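Local coordinates for protein glyoxylate reductase (Paecilomyces sp. J18, PDB 3WNV) that probably reduces glyoxylate to glycolate with a nicotinamide cofactor, as a member of the D-isomer-specific 2-hydroxyacid dehydrogenase family, at residues 29-32 against 37-40; 163-168 against 212-217. One frame throughout, in Å; residues are numbered along the deposited sequence.

Interaction 1 (29-32 against 37-40); sequences KEFP and EKFL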
ATOM      1  N   LYS A  29      24.136   7.913  10.443  1.00 17.45           N
ATOM      2  CA  LYS A  29      23.661   9.300  10.499  1.00 17.02           C
ATOM      3  C   LYS A  29      22.142   9.288  10.499  1.00 18.05           C
ATOM      4  O   LYS A  29      21.520   8.372   9.967  1.00 16.32           O
ATOM      5  CB  LYS A  29      24.181  10.115   9.300  1.00 16.90           C
ATOM      6  CG  LYS A  29      25.675  10.328   9.367  1.00 19.66           C
ATOM      7  CD  LYS A  29      26.146  11.337   8.337  1.00 25.04           C
ATOM      8  CE  LYS A  29      27.660  11.366   8.275  1.00 27.57           C
ATOM      9  NZ  LYS A  29      28.276  11.818   9.538  1.00 35.67           N
ATOM     10  N   GLU A  30      21.517  10.280  11.125  1.00 18.64           N
ATOM     11  CA  GLU A  30      20.063  10.280  11.132  1.00 19.59           C
ATOM     12  C   GLU A  30      19.451  11.640  10.827  1.00 21.79           C
ATOM     13  O   GLU A  30      19.929  12.653  11.326  1.00 23.51           O
ATOM     14  CB  GLU A  30      19.528   9.818  12.501  1.00 23.41           C
ATOM     15  CG  GLU A  30      19.911   8.407  12.915  1.00 25.53           C
ATOM     16  CD  GLU A  30      19.229   7.997  14.213  1.00 31.35           C
ATOM     17  OE1 GLU A  30      18.129   8.532  14.480  1.00 26.91           O
ATOM     18  OE2 GLU A  30      19.782   7.149  14.956  1.00 31.86           O
ATOM     19  N   PHE A  31      18.345  11.629  10.066  1.00 20.18           N
ATOM     20  CA  PHE A  31      17.506  12.819   9.879  1.00 22.26           C
ATOM     21  C   PHE A  31      16.109  12.487  10.397  1.00 23.37           C
ATOM     22  O   PHE A  31      15.227  12.077   9.616  1.00 19.81           O
ATOM     23  CB  PHE A  31      17.449  13.205   8.394  1.00 22.43           C
ATOM     24  CG  PHE A  31      16.675  14.471   8.117  1.00 21.24           C
ATOM     25  CD1 PHE A  31      17.267  15.705   8.306  1.00 23.32           C
ATOM     26  CD2 PHE A  31      15.369  14.415   7.628  1.00 22.23           C
ATOM     27  CE1 PHE A  31      16.579  16.879   8.053  1.00 24.56           C
ATOM     28  CE2 PHE A  31      14.669  15.584   7.369  1.00 23.48           C
ATOM     29  CZ  PHE A  31      15.293  16.830   7.586  1.00 24.73           C
ATOM     30  N   PRO A  32      15.898  12.636  11.719  1.00 18.10           N
ATOM     31  CA  PRO A  32      14.644  12.151  12.313  1.00 22.55           C
ATOM     32  C   PRO A  32      13.436  13.034  11.980  1.00 21.83           C
ATOM     33  O   PRO A  32      12.310  12.533  11.922  1.00 19.33           O
ATOM     34  CB  PRO A  32      14.927  12.197  13.815  1.00 19.92           C
ATOM     35  CG  PRO A  32      16.036  13.160  13.969  1.00 23.04           C
ATOM     36  CD  PRO A  32      16.875  13.042  12.738  1.00 19.99           C
ATOM     37  N   GLU A  37      12.861  21.510   3.266  1.00 26.66           N
ATOM     38  CA  GLU A  37      13.766  22.644   3.073  1.00 30.57           C
ATOM     39  C   GLU A  37      15.090  22.386   3.784  1.00 30.66           C
ATOM     40  O   GLU A  37      16.178  22.584   3.219  1.00 28.31           O
ATOM     41  CB  GLU A  37      13.105  23.934   3.594  1.00 39.27           C
ATOM     42  CG  GLU A  37      13.974  25.190   3.531  1.00 49.70           C
ATOM     43  CD  GLU A  37      13.662  26.179   4.660  1.00 57.91           C
ATOM     44  OE1 GLU A  37      14.344  26.121   5.714  1.00 60.63           O
ATOM     45  OE2 GLU A  37      12.739  27.010   4.489  1.00 57.53           O
ATOM     46  N   LYS A  38      14.984  21.930   5.029  1.00 28.23           N
ATOM     47  CA  LYS A  38      16.149  21.633   5.849  1.00 28.34           C
ATOM     48  C   LYS A  38      16.881  20.376   5.360  1.00 28.10           C
ATOM     49  O   LYS A  38      18.112  20.322   5.413  1.00 28.80           O
ATOM     50  CB  LYS A  38      15.714  21.451   7.297  1.00 26.87           C
ATOM     51  CG  LYS A  38      16.827  21.073   8.253  1.00 29.32           C
ATOM     52  CD  LYS A  38      17.734  22.234   8.536  1.00 41.78           C
ATOM     53  CE  LYS A  38      18.580  21.943   9.765  1.00 52.46           C
ATOM     54  NZ  LYS A  38      18.919  20.483   9.844  1.00 58.58           N
ATOM     55  N   PHE A  39      16.138  19.369   4.900  1.00 23.85           N
ATOM     56  CA  PHE A  39      16.788  18.197   4.316  1.00 21.86           C
ATOM     57  C   PHE A  39      17.613  18.627   3.102  1.00 24.67           C
ATOM     58  O   PHE A  39      18.791  18.282   2.992  1.00 20.76           O
ATOM     59  CB  PHE A  39      15.798  17.080   3.985  1.00 16.87           C
ATOM     60  CG  PHE A  39      16.457  15.865   3.399  1.00 15.33           C
ATOM     61  CD1 PHE A  39      17.119  14.961   4.224  1.00 16.55           C
ATOM     62  CD2 PHE A  39      16.464  15.647   2.024  1.00 15.06           C
ATOM     63  CE1 PHE A  39      17.766  13.866   3.682  1.00 22.13           C
ATOM     64  CE2 PHE A  39      17.123  14.549   1.482  1.00 14.89           C
ATOM     65  CZ  PHE A  39      17.764  13.659   2.320  1.00 19.75           C
ATOM     66  N   LEU A  40      17.022  19.424   2.217  1.00 23.31           N
ATOM     67  CA  LEU A  40      17.762  19.871   1.037  1.00 23.05           C
ATOM     68  C   LEU A  40      18.965  20.724   1.392  1.00 24.85           C
ATOM     69  O   LEU A  40      19.998  20.615   0.742  1.00 23.74           O
ATOM     70  CB  LEU A  40      16.842  20.566   0.017  1.00 25.29           C
ATOM     71  CG  LEU A  40      15.673  19.759  -0.539  1.00 25.41           C
ATOM     72  CD1 LEU A  40      14.778  20.665  -1.342  1.00 25.67           C
ATOM     73  CD2 LEU A  40      16.123  18.600  -1.403  1.00 26.23           C
TER

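Interaction 2 (163-168 against 212-217); sequences GGIGRE and SLNLAL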
ATOM      1  N   GLY A 163      -1.435 -10.278  -7.162  1.00 26.99           N
ATOM      2  CA  GLY A 163      -0.027 -10.329  -6.839  1.00 21.65           C
ATOM      3  C   GLY A 163       0.048 -11.020  -5.504  1.00 16.98           C
ATOM      4  O   GLY A 163      -0.837 -11.816  -5.185  1.00 17.54           O
ATOM      5  N   GLY A 164       1.074 -10.704  -4.719  1.00 12.79           N
ATOM      6  CA  GLY A 164       1.270 -11.364  -3.454  1.00 12.20           C
ATOM      7  C   GLY A 164       0.110 -11.095  -2.515  1.00 12.53           C
ATOM      8  O   GLY A 164      -0.386 -12.018  -1.845  1.00 14.64           O
ATOM      9  N   ILE A 165      -0.324  -9.837  -2.449  1.00 12.66           N
ATOM     10  CA  ILE A 165      -1.444  -9.501  -1.570  1.00 10.28           C
ATOM     11  C   ILE A 165      -2.737 -10.146  -2.066  1.00 12.86           C
ATOM     12  O   ILE A 165      -3.461 -10.734  -1.279  1.00 12.94           O
ATOM     13  CB  ILE A 165      -1.633  -8.004  -1.408  1.00 11.20           C
ATOM     14  CG1 ILE A 165      -0.440  -7.418  -0.617  1.00 12.81           C
ATOM     15  CG2 ILE A 165      -2.891  -7.737  -0.571  1.00 12.70           C
ATOM     16  CD1 ILE A 165      -0.290  -5.890  -0.745  1.00 13.68           C
ATOM     17  N   GLY A 166      -2.987 -10.062  -3.361  1.00 13.44           N
ATOM     18  CA  GLY A 166      -4.199 -10.646  -3.922  1.00 10.57           C
ATOM     19  C   GLY A 166      -4.306 -12.137  -3.707  1.00 16.67           C
ATOM     20  O   GLY A 166      -5.397 -12.670  -3.499  1.00 12.33           O
ATOM     21  N   ARG A 167      -3.174 -12.836  -3.783  1.00 16.36           N
ATOM     22  CA  ARG A 167      -3.189 -14.272  -3.577  1.00 19.39           C
ATOM     23  C   ARG A 167      -3.576 -14.623  -2.152  1.00 19.20           C
ATOM     24  O   ARG A 167      -4.279 -15.613  -1.927  1.00 14.77           O
ATOM     25  CB  ARG A 167      -1.845 -14.922  -3.918  1.00 24.59           C
ATOM     26  CG  ARG A 167      -1.675 -15.316  -5.365  1.00 27.80           C
ATOM     27  CD  ARG A 167      -0.366 -16.130  -5.541  1.00 23.18           C
ATOM     28  NE  ARG A 167       0.835 -15.320  -5.267  1.00 21.87           N
ATOM     29  CZ  ARG A 167       1.378 -14.505  -6.173  1.00 25.65           C
ATOM     30  NH1 ARG A 167       0.828 -14.409  -7.369  1.00 27.14           N
ATOM     31  NH2 ARG A 167       2.459 -13.770  -5.897  1.00 24.32           N
ATOM     32  N   GLU A 168      -3.104 -13.832  -1.190  1.00 14.27           N
ATOM     33  CA  GLU A 168      -3.459 -14.044   0.213  1.00 14.49           C
ATOM     34  C   GLU A 168      -4.917 -13.642   0.462  1.00 12.38           C
ATOM     35  O   GLU A 168      -5.613 -14.292   1.264  1.00 12.42           O
ATOM     36  CB  GLU A 168      -2.538 -13.257   1.141  1.00 10.18           C
ATOM     37  CG  GLU A 168      -1.127 -13.749   1.145  1.00 15.90           C
ATOM     38  CD  GLU A 168      -0.949 -15.159   1.716  1.00 22.48           C
ATOM     39  OE1 GLU A 168      -1.848 -15.699   2.406  1.00 19.58           O
ATOM     40  OE2 GLU A 168       0.131 -15.735   1.486  1.00 28.61           O
ATOM     41  N   SER A 212     -12.156  -5.886  -5.734  1.00  6.70           N
ATOM     42  CA  SER A 212     -11.007  -5.390  -4.928  1.00  5.98           C
ATOM     43  C   SER A 212      -9.791  -5.103  -5.803  1.00 11.72           C
ATOM     44  O   SER A 212      -9.644  -5.660  -6.903  1.00 13.91           O
ATOM     45  CB  SER A 212     -10.625  -6.398  -3.845  1.00 11.58           C
ATOM     46  OG  SER A 212      -9.977  -7.510  -4.462  1.00 16.41           O
ATOM     47  N   LEU A 213      -8.918  -4.210  -5.350  1.00 13.73           N
ATOM     48  CA  LEU A 213      -7.806  -3.850  -6.222  1.00 15.31           C
ATOM     49  C   LEU A 213      -6.470  -3.808  -5.502  1.00 11.63           C
ATOM     50  O   LEU A 213      -6.411  -3.408  -4.340  1.00 14.97           O
ATOM     51  CB  LEU A 213      -8.074  -2.519  -6.970  1.00 21.48           C
ATOM     52  CG  LEU A 213      -8.665  -1.233  -6.354  1.00 20.44           C
ATOM     53  CD1 LEU A 213      -8.587  -0.130  -7.453  1.00 16.89           C
ATOM     54  CD2 LEU A 213     -10.105  -1.357  -5.934  1.00 24.91           C
ATOM     55  N   ASN A 214      -5.427  -4.288  -6.179  1.00 16.49           N
ATOM     56  CA  ASN A 214      -4.053  -4.184  -5.682  1.00 19.24           C
ATOM     57  C   ASN A 214      -3.105  -3.731  -6.781  1.00 23.21           C
ATOM     58  O   ASN A 214      -2.365  -4.530  -7.347  1.00 29.74           O
ATOM     59  CB  ASN A 214      -3.567  -5.526  -5.128  1.00 23.05           C
ATOM     60  CG  ASN A 214      -4.589  -6.201  -4.230  1.00 19.13           C
ATOM     61  OD1 ASN A 214      -4.794  -5.836  -3.040  1.00 20.52           O
ATOM     62  ND2 ASN A 214      -5.241  -7.204  -4.781  1.00 20.23           N
ATOM     63  N   LEU A 215      -3.155  -2.449  -7.115  1.00 18.37           N
ATOM     64  CA  LEU A 215      -2.269  -1.891  -8.122  1.00 17.71           C
ATOM     65  C   LEU A 215      -1.355  -0.897  -7.464  1.00 18.55           C
ATOM     66  O   LEU A 215      -1.730  -0.222  -6.487  1.00 17.67           O
ATOM     67  CB  LEU A 215      -3.073  -1.137  -9.204  1.00 13.81           C
ATOM     68  CG  LEU A 215      -4.030  -1.990  -9.987  1.00 17.58           C
ATOM     69  CD1 LEU A 215      -4.795  -1.118 -10.947  1.00 18.07           C
ATOM     70  CD2 LEU A 215      -3.212  -3.041 -10.774  1.00 18.59           C
ATOM     71  N   ALA A 216      -0.160  -0.781  -8.027  1.00 15.21           N
ATOM     72  CA  ALA A 216       0.741   0.302  -7.730  1.00 18.68           C
ATOM     73  C   ALA A 216       0.103   1.563  -8.274  1.00 20.42           C
ATOM     74  O   ALA A 216      -0.528   1.554  -9.338  1.00 17.45           O
ATOM     75  CB  ALA A 216       2.062   0.055  -8.395  1.00 22.89           C
ATOM     76  N   LEU A 217       0.248   2.649  -7.541  1.00 17.74           N
ATOM     77  CA  LEU A 217      -0.255   3.925  -7.997  1.00 14.71           C
ATOM     78  C   LEU A 217       0.735   4.591  -8.926  1.00 14.62           C
ATOM     79  O   LEU A 217       1.917   4.746  -8.590  1.00 14.48           O
ATOM     80  CB  LEU A 217      -0.469   4.830  -6.783  1.00 15.53           C
ATOM     81  CG  LEU A 217      -1.067   6.182  -7.085  1.00 12.19           C
ATOM     82  CD1 LEU A 217      -2.487   6.023  -7.812  1.00 10.24           C
ATOM     83  CD2 LEU A 217      -1.174   7.105  -5.832  1.00 10.56           C
TER

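Interaction 1 (29-32 against 37-40)
In a strand-turn-helix unit at the border of the five-stranded parallel sheet, Phe31 at the end of strand 27-31 meets Phe39 on helix 36-45 in an edge-to-face (T-shaped) aromatic pair. The ring centroids are 5.2 Å apart and the planes stand at 69°. Phe39 supplies the edge: its CD1 sits over the centre of the Phe31 ring, 3.9 Å from Phe31 CG. The far end of the Phe31 ring reaches the root of the Phe39 side chain, where Phe31 CZ packs 3.6 Å from Phe39 CB, and comes close to the helix backbone too, with Phe31 CZ 3.8 Å from Phe39 N. With CG anti to the backbone N (chi1 -176°), Phe31 extends its ring from the strand end to the helix. Lys38 closes the contact from another direction, its aliphatic CG lying at the ring edge, near the ring plane, 4.2 Å from Phe31 CE1. This lysine is solvent-exposed, and its NZ makes a weak hydrogen bond to Asn42 one turn further on, whereas both phenylalanines are buried. Strand 27-31 is an outermost strand of the sheet and hydrogen-bonds through its backbone to strand 5-9. Phe39 rests on Leu7 and Ile9 of that neighbour and on Leu71 of helix 69-74, while Thr64 of helix 61-64 touches both phenylalanine side chains.

Interaction 2 (163-168 against 212-217)
Asn214 turns CG anti to its own carbonyl carbon (chi1 -46°), which carries the amide to the first turn of helix 164-175; Ile165 there has CG2 anti to the backbone N, and this methyl meets the amide oxygen. Asn214 OD1 lies 3.7 Å from Ile165 CG2, a van der Waals contact. The other branch of the amide, Asn214 ND2, comes up to the bare backbone of Gly166, 3.7 Å from Gly166 CA. A CB on Gly166 would point toward Asn214 and stand only 3.4 Å from Asn214 ND2, so the lack of a side chain lets strand end and helix come this close. ND2 also donates to the carbonyl O of Gly161, in the turn leading into the helix. With an alanine here in place of Asn214, the Gly161 carbonyl would probably lose its side-chain donor and a gap would open beside Gly166. Gly161, Gly163 and Gly166 fit the GxGxxG pattern of Rossmann folds, consistent with a dinucleotide-binding turn, and Gly163 occupies the helix N-cap position. Beyond the contact, Ile165 packs on Asn112 and Thr115 of helix 112-127, and Asn214 follows directly on strand 210-213, its backbone still hydrogen-bonded to Leu160 of strand 156-160, with Ile159 against its side chain.

Overall arrangement
From the N terminus, the chain first closes interaction 1, a short loop with four residues between its segments that folds helix 36-45 back onto the edge strand of the five-stranded sheet. Interaction 2 opens only much later, with 43 residues between its segments, bringing the end of strand 210-213 to the start of helix 164-175. The two loops follow one another in series, neither nested nor crossed. The centres of interactions 1 and 2 lie about 33 Å apart. Interaction 1 joins the outermost strand of one sheet to the helix after it, whereas interaction 2 joins the helix after strand 156-160 to the end of the adjacent strand 210-213, in what is probably the dinucleotide-binding Rossmann-type domain.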